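Local structure of afamin (Homo sapiens, 6FAK) at residues 479-482 against 483-486; 212-215 against 216-220. The protein carries hydrophobic molecules in body fluids, binding vitamin E and keeping lipidated Wnt proteins soluble and active. All coordinates share one frame; numbering follows the deposited sequence.

How the interactions relate
Interaction 1 lies in the third albumin repeat and interaction 2 in the second, yet the two meet in space: their centres are about 14 Å apart, and Phe482 CE2 packs against Ile217 CD1 at 3.6 Å. Leu350 is a shared neighbour, touched by Phe482 and Ala483 from interaction 1 and by Phe216 and Ile217 from interaction 2. Residues 212-220 belong to the binding pocket for hydrophobic ligands. Phe482 lines the site of a bound polyether, whose nearest atoms come to about 3 Å from its side chain and about 5 Å from that of Ile217. The polyether probably came from the crystallisation liquor, though such molecules often mark pockets, and this one probably does, between residues of the second and third repeats.

Interaction 1: 479-482 against 483-486; sequences KTNF and AFRR
Phe482 O is gripped twice: a water donates to it at 2.8 Å, and Arg485 N reaches it at 3.3 Å in a weak bond that is nevertheless fairly straight (161°). The backbone bond closes the type I turn from Phe482 to Arg485, and Phe484 takes the N-cap position of the helix that follows. The same water accepts from Arg485 NE at 3.2 Å, tying the arginine side chain back to the turn, and sits 3.5 Å above one face of the Phe482 ring, toward its rim. With CG anti to the backbone N (chi1 -178°), the Phe482 ring leans to the carbonyl side, where the bent Arg485 chain brings its guanidinium across. Arg485 NH2 comes obliquely to Phe482 CE1 at 3.3 Å; the two planes stand 68° apart, with Phe482 CD1 over one face of the guanidinium. In one of its two modelled conformers Asn481 runs alongside Phe484, its OD1 at the ring edge, 3.6 Å from Phe484 CD1. The turn joins helix 472-479 to helix 485-490: Phe482 packs on helices 177-209 and 346-363, while Arg485 touches Cys462 of helix 446-462 and Arg486 forms salt bridges with Asp451 and Glu394.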
loop_
_atom_site.group_PDB
_atom_site.type_symbol
_atom_site.label_atom_id
_atom_site.label_comp_id
_atom_site.label_asym_id
_atom_site.label_seq_id
_atom_site.Cartn_x
_atom_site.Cartn_y
_atom_site.Cartn_z
ATOM N N LYS A 479 -13.915 9.398 -2.562
ATOM C CA LYS A 479 -15.077 8.645 -2.124
ATOM C C LYS A 479 -16.007 8.200 -3.266
ATOM O O LYS A 479 -16.853 7.376 -3.041
ATOM C CB LYS A 479 -15.828 9.419 -1.007
ATOM C CG LYS A 479 -16.829 10.457 -1.469
ATOM C CD LYS A 479 -17.797 10.875 -0.350
ATOM C CE LYS A 479 -17.180 11.814 0.676
ATOM N NZ LYS A 479 -17.096 13.221 0.183
ATOM N N THR A 480 -15.802 8.733 -4.468
ATOM C CA THR A 480 -16.669 8.470 -5.598
ATOM C C THR A 480 -15.811 7.858 -6.702
ATOM O O THR A 480 -15.062 8.560 -7.425
ATOM C CB THR A 480 -17.388 9.752 -6.102
ATOM O OG1 THR A 480 -17.565 10.683 -5.021
ATOM C CG2 THR A 480 -18.751 9.410 -6.740
ATOM N N ASN A 481 -15.877 6.529 -6.723
ATOM C CA ASN A 481 -15.607 5.658 -7.868
ATOM C C ASN A 481 -14.165 5.168 -7.778
ATOM O O ASN A 481 -13.225 5.907 -8.043
ATOM C CB ASN A 481 -15.923 6.315 -9.231
ATOM C CG ASN A 481 -16.336 5.297 -10.300
ATOM O OD1 ASN A 481 -15.907 4.122 -10.287
ATOM N ND2 ASN A 481 -17.181 5.744 -11.232
ATOM N N PHE A 482 -14.022 3.935 -7.320
ATOM C CA PHE A 482 -12.733 3.345 -7.166
ATOM C C PHE A 482 -11.922 3.276 -8.451
ATOM O O PHE A 482 -10.783 3.713 -8.508
ATOM C CB PHE A 482 -12.969 1.960 -6.542
ATOM C CG PHE A 482 -11.739 1.223 -6.277
ATOM C CD1 PHE A 482 -10.899 1.607 -5.242
ATOM C CD2 PHE A 482 -11.370 0.183 -7.101
ATOM C CE1 PHE A 482 -9.716 0.931 -5.001
ATOM C CE2 PHE A 482 -10.190 -0.493 -6.875
ATOM C CZ PHE A 482 -9.353 -0.120 -5.818
ATOM N N ALA A 483 -12.524 2.718 -9.495
ATOM C CA ALA A 483 -11.831 2.534 -10.758
ATOM C C ALA A 483 -11.413 3.841 -11.452
ATOM O O ALA A 483 -10.413 3.889 -12.103
ATOM C CB ALA A 483 -12.689 1.690 -11.701
ATOM N N PHE A 484 -12.200 4.889 -11.288
ATOM C CA PHE A 484 -11.970 6.206 -11.902
ATOM C C PHE A 484 -11.321 7.225 -10.941
ATOM O O PHE A 484 -11.237 8.410 -11.263
ATOM C CB PHE A 484 -13.290 6.769 -12.440
ATOM C CG PHE A 484 -13.772 6.033 -13.669
ATOM C CD1 PHE A 484 -14.593 4.940 -13.545
ATOM C CD2 PHE A 484 -13.303 6.384 -14.928
ATOM C CE1 PHE A 484 -15.007 4.222 -14.672
ATOM C CE2 PHE A 484 -13.706 5.658 -16.051
ATOM C CZ PHE A 484 -14.573 4.579 -15.913
ATOM N N ARG A 485 -10.817 6.745 -9.822
ATOM C CA ARG A 485 -10.134 7.621 -8.864
ATOM C C ARG A 485 -8.876 8.348 -9.432
ATOM O O ARG A 485 -8.708 9.540 -9.223
ATOM C CB ARG A 485 -9.799 6.796 -7.605
ATOM C CG ARG A 485 -9.111 7.598 -6.530
ATOM C CD ARG A 485 -9.481 7.033 -5.165
ATOM N NE ARG A 485 -8.940 5.706 -4.985
ATOM C CZ ARG A 485 -9.121 4.923 -3.915
ATOM N NH1 ARG A 485 -9.915 5.317 -2.901
ATOM N NH2 ARG A 485 -8.518 3.765 -3.874
ATOM N N ARG A 486 -7.995 7.631 -10.131
ATOM C CA ARG A 486 -6.806 8.257 -10.709
ATOM C C ARG A 486 -7.191 9.324 -11.777
ATOM O O ARG A 486 -6.767 10.467 -11.669
ATOM C CB ARG A 486 -5.781 7.225 -11.202
ATOM C CG ARG A 486 -4.364 7.783 -11.443
ATOM C CD ARG A 486 -3.453 6.747 -12.118
ATOM N NE ARG A 486 -2.285 7.390 -12.713
ATOM C CZ ARG A 486 -1.633 7.041 -13.823
ATOM N NH1 ARG A 486 -1.978 5.962 -14.509
ATOM N NH2 ARG A 486 -0.588 7.741 -14.209
HETATM O O HOH W 1 -8.411 3.425 -7.112
#

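Interaction 2: 212-215 against 216-220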
loop_
_atom_site.group_PDB
_atom_site.type_symbol
_atom_site.label_atom_id
_atom_site.label_comp_id
_atom_site.label_asym_id
_atom_site.label_seq_id
_atom_site.Cartn_x
_atom_site.Cartn_y
_atom_site.Cartn_z
ATOM N N LYS A 212 -18.597 -6.155 -1.916
ATOM C CA LYS A 212 -19.307 -6.391 -3.185
ATOM C C LYS A 212 -18.724 -5.733 -4.442
ATOM O O LYS A 212 -18.988 -6.189 -5.542
ATOM C CB LYS A 212 -20.790 -5.968 -3.063
ATOM C CG LYS A 212 -21.658 -6.889 -2.224
ATOM C CD LYS A 212 -23.095 -6.374 -2.071
ATOM C CE LYS A 212 -23.818 -6.176 -3.402
ATOM N NZ LYS A 212 -23.844 -4.758 -3.868
ATOM N N VAL A 213 -18.063 -4.590 -4.254
ATOM C CA VAL A 213 -17.423 -3.795 -5.252
ATOM C C VAL A 213 -16.002 -4.296 -5.284
ATOM O O VAL A 213 -15.395 -4.467 -6.346
ATOM C CB VAL A 213 -17.443 -2.316 -4.803
ATOM C CG1 VAL A 213 -16.447 -1.497 -5.582
ATOM C CG2 VAL A 213 -18.881 -1.769 -4.827
ATOM N N VAL A 214 -15.459 -4.542 -4.105
ATOM C CA VAL A 214 -14.065 -4.851 -4.006
ATOM C C VAL A 214 -13.664 -6.208 -4.486
ATOM O O VAL A 214 -12.594 -6.284 -5.031
ATOM C CB VAL A 214 -13.508 -4.437 -2.595
ATOM C CG1 VAL A 214 -12.060 -4.854 -2.384
ATOM C CG2 VAL A 214 -13.623 -2.931 -2.452
ATOM N N HIS A 215 -14.500 -7.258 -4.392
ATOM C CA HIS A 215 -14.086 -8.603 -4.862
ATOM C C HIS A 215 -13.975 -8.739 -6.410
ATOM O O HIS A 215 -13.436 -9.739 -6.939
ATOM C CB HIS A 215 -14.997 -9.692 -4.305
ATOM C CG HIS A 215 -16.228 -9.932 -5.117
ATOM N ND1 HIS A 215 -17.305 -9.068 -5.105
ATOM C CD2 HIS A 215 -16.565 -10.938 -5.958
ATOM C CE1 HIS A 215 -18.234 -9.508 -5.934
ATOM N NE2 HIS A 215 -17.826 -10.655 -6.444
ATOM N N PHE A 216 -14.427 -7.724 -7.133
ATOM C CA PHE A 216 -14.044 -7.579 -8.539
ATOM C C PHE A 216 -12.529 -7.418 -8.768
ATOM O O PHE A 216 -11.975 -7.934 -9.760
ATOM C CB PHE A 216 -14.907 -6.536 -9.249
ATOM C CG PHE A 216 -16.260 -7.070 -9.595
ATOM C CD1 PHE A 216 -17.240 -7.253 -8.601
ATOM C CD2 PHE A 216 -16.545 -7.503 -10.870
ATOM C CE1 PHE A 216 -18.497 -7.788 -8.912
ATOM C CE2 PHE A 216 -17.792 -8.059 -11.182
ATOM C CZ PHE A 216 -18.757 -8.223 -10.220
ATOM N N ILE A 217 -11.871 -6.794 -7.796
ATOM C CA ILE A 217 -10.425 -6.710 -7.792
ATOM C C ILE A 217 -9.798 -8.102 -7.810
ATOM O O ILE A 217 -8.872 -8.315 -8.546
ATOM C CB ILE A 217 -9.861 -5.942 -6.557
ATOM C CG1 ILE A 217 -10.251 -4.486 -6.623
ATOM C CG2 ILE A 217 -8.324 -6.060 -6.468
ATOM C CD1 ILE A 217 -9.850 -3.729 -5.369
ATOM N N TYR A 218 -10.296 -9.024 -6.983
ATOM C CA TYR A 218 -9.707 -10.346 -6.859
ATOM C C TYR A 218 -10.032 -11.181 -8.093
ATOM O O TYR A 218 -9.230 -12.024 -8.534
ATOM C CB TYR A 218 -10.137 -11.086 -5.550
ATOM C CG TYR A 218 -10.381 -10.243 -4.288
ATOM C CD1 TYR A 218 -9.418 -9.332 -3.826
ATOM C CD2 TYR A 218 -11.539 -10.418 -3.514
ATOM C CE1 TYR A 218 -9.654 -8.562 -2.672
ATOM C CE2 TYR A 218 -11.758 -9.695 -2.343
ATOM C CZ TYR A 218 -10.824 -8.746 -1.925
ATOM O OH TYR A 218 -11.082 -7.982 -0.790
ATOM N N ILE A 219 -11.220 -10.995 -8.658
ATOM C CA ILE A 219 -11.551 -11.707 -9.901
ATOM C C ILE A 219 -10.572 -11.274 -10.962
ATOM O O ILE A 219 -10.008 -12.117 -11.697
ATOM C CB ILE A 219 -13.002 -11.465 -10.388
ATOM C CG1 ILE A 219 -14.039 -12.052 -9.415
ATOM C CG2 ILE A 219 -13.191 -12.080 -11.792
ATOM C CD1 ILE A 219 -15.437 -11.454 -9.560
ATOM N N ALA A 220 -10.351 -9.961 -11.061
ATOM C CA ALA A 220 -9.470 -9.467 -12.125
ATOM C C ALA A 220 -8.039 -9.969 -11.951
ATOM O O ALA A 220 -7.487 -10.441 -12.896
ATOM C CB ALA A 220 -9.500 -7.951 -12.245
#
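His215 CG stands in the cramped position between its backbone N and carbonyl carbon (chi1 86°), while Phe216 CG lies beside its own backbone N (chi1 -78°); these two settings lay neighbouring rings side by side. The result is a T-shaped pair, the edge of Phe216 toward the face of His215, with centroids 4.8 Å apart and planes at 62°. This is said of one of two modelled His215 conformers, whose ND1 bonds back to Thr211 O. Ile219 CD1 lies 4.3 Å above the centre of the Phe216 ring face and 3.8 Å from His215 CD2. Val214 CG1 touches both Ile217 CD1 at 3.9 Å and Tyr218 OH at 3.6 Å. Tyr218 CD2 comes within 3.4 Å of His215 CA, and Val214 O lies over the centre of the Tyr218 ring. Replacing Tyr218 by an alanine is likely to uncover Val214 CG1 and leave Tyr245 without its ring partner. Backbone bonds link the two segments: Ile217 N donates to Val214 O at 2.9 Å, and Ile219 N to His215 O at 3.1 Å. With Val214 O and His215 O taken up by backbone N-H groups, the side-chain contacts are mostly aromatic and aliphatic, consistent with a wall of the hydrophobic ligand pocket.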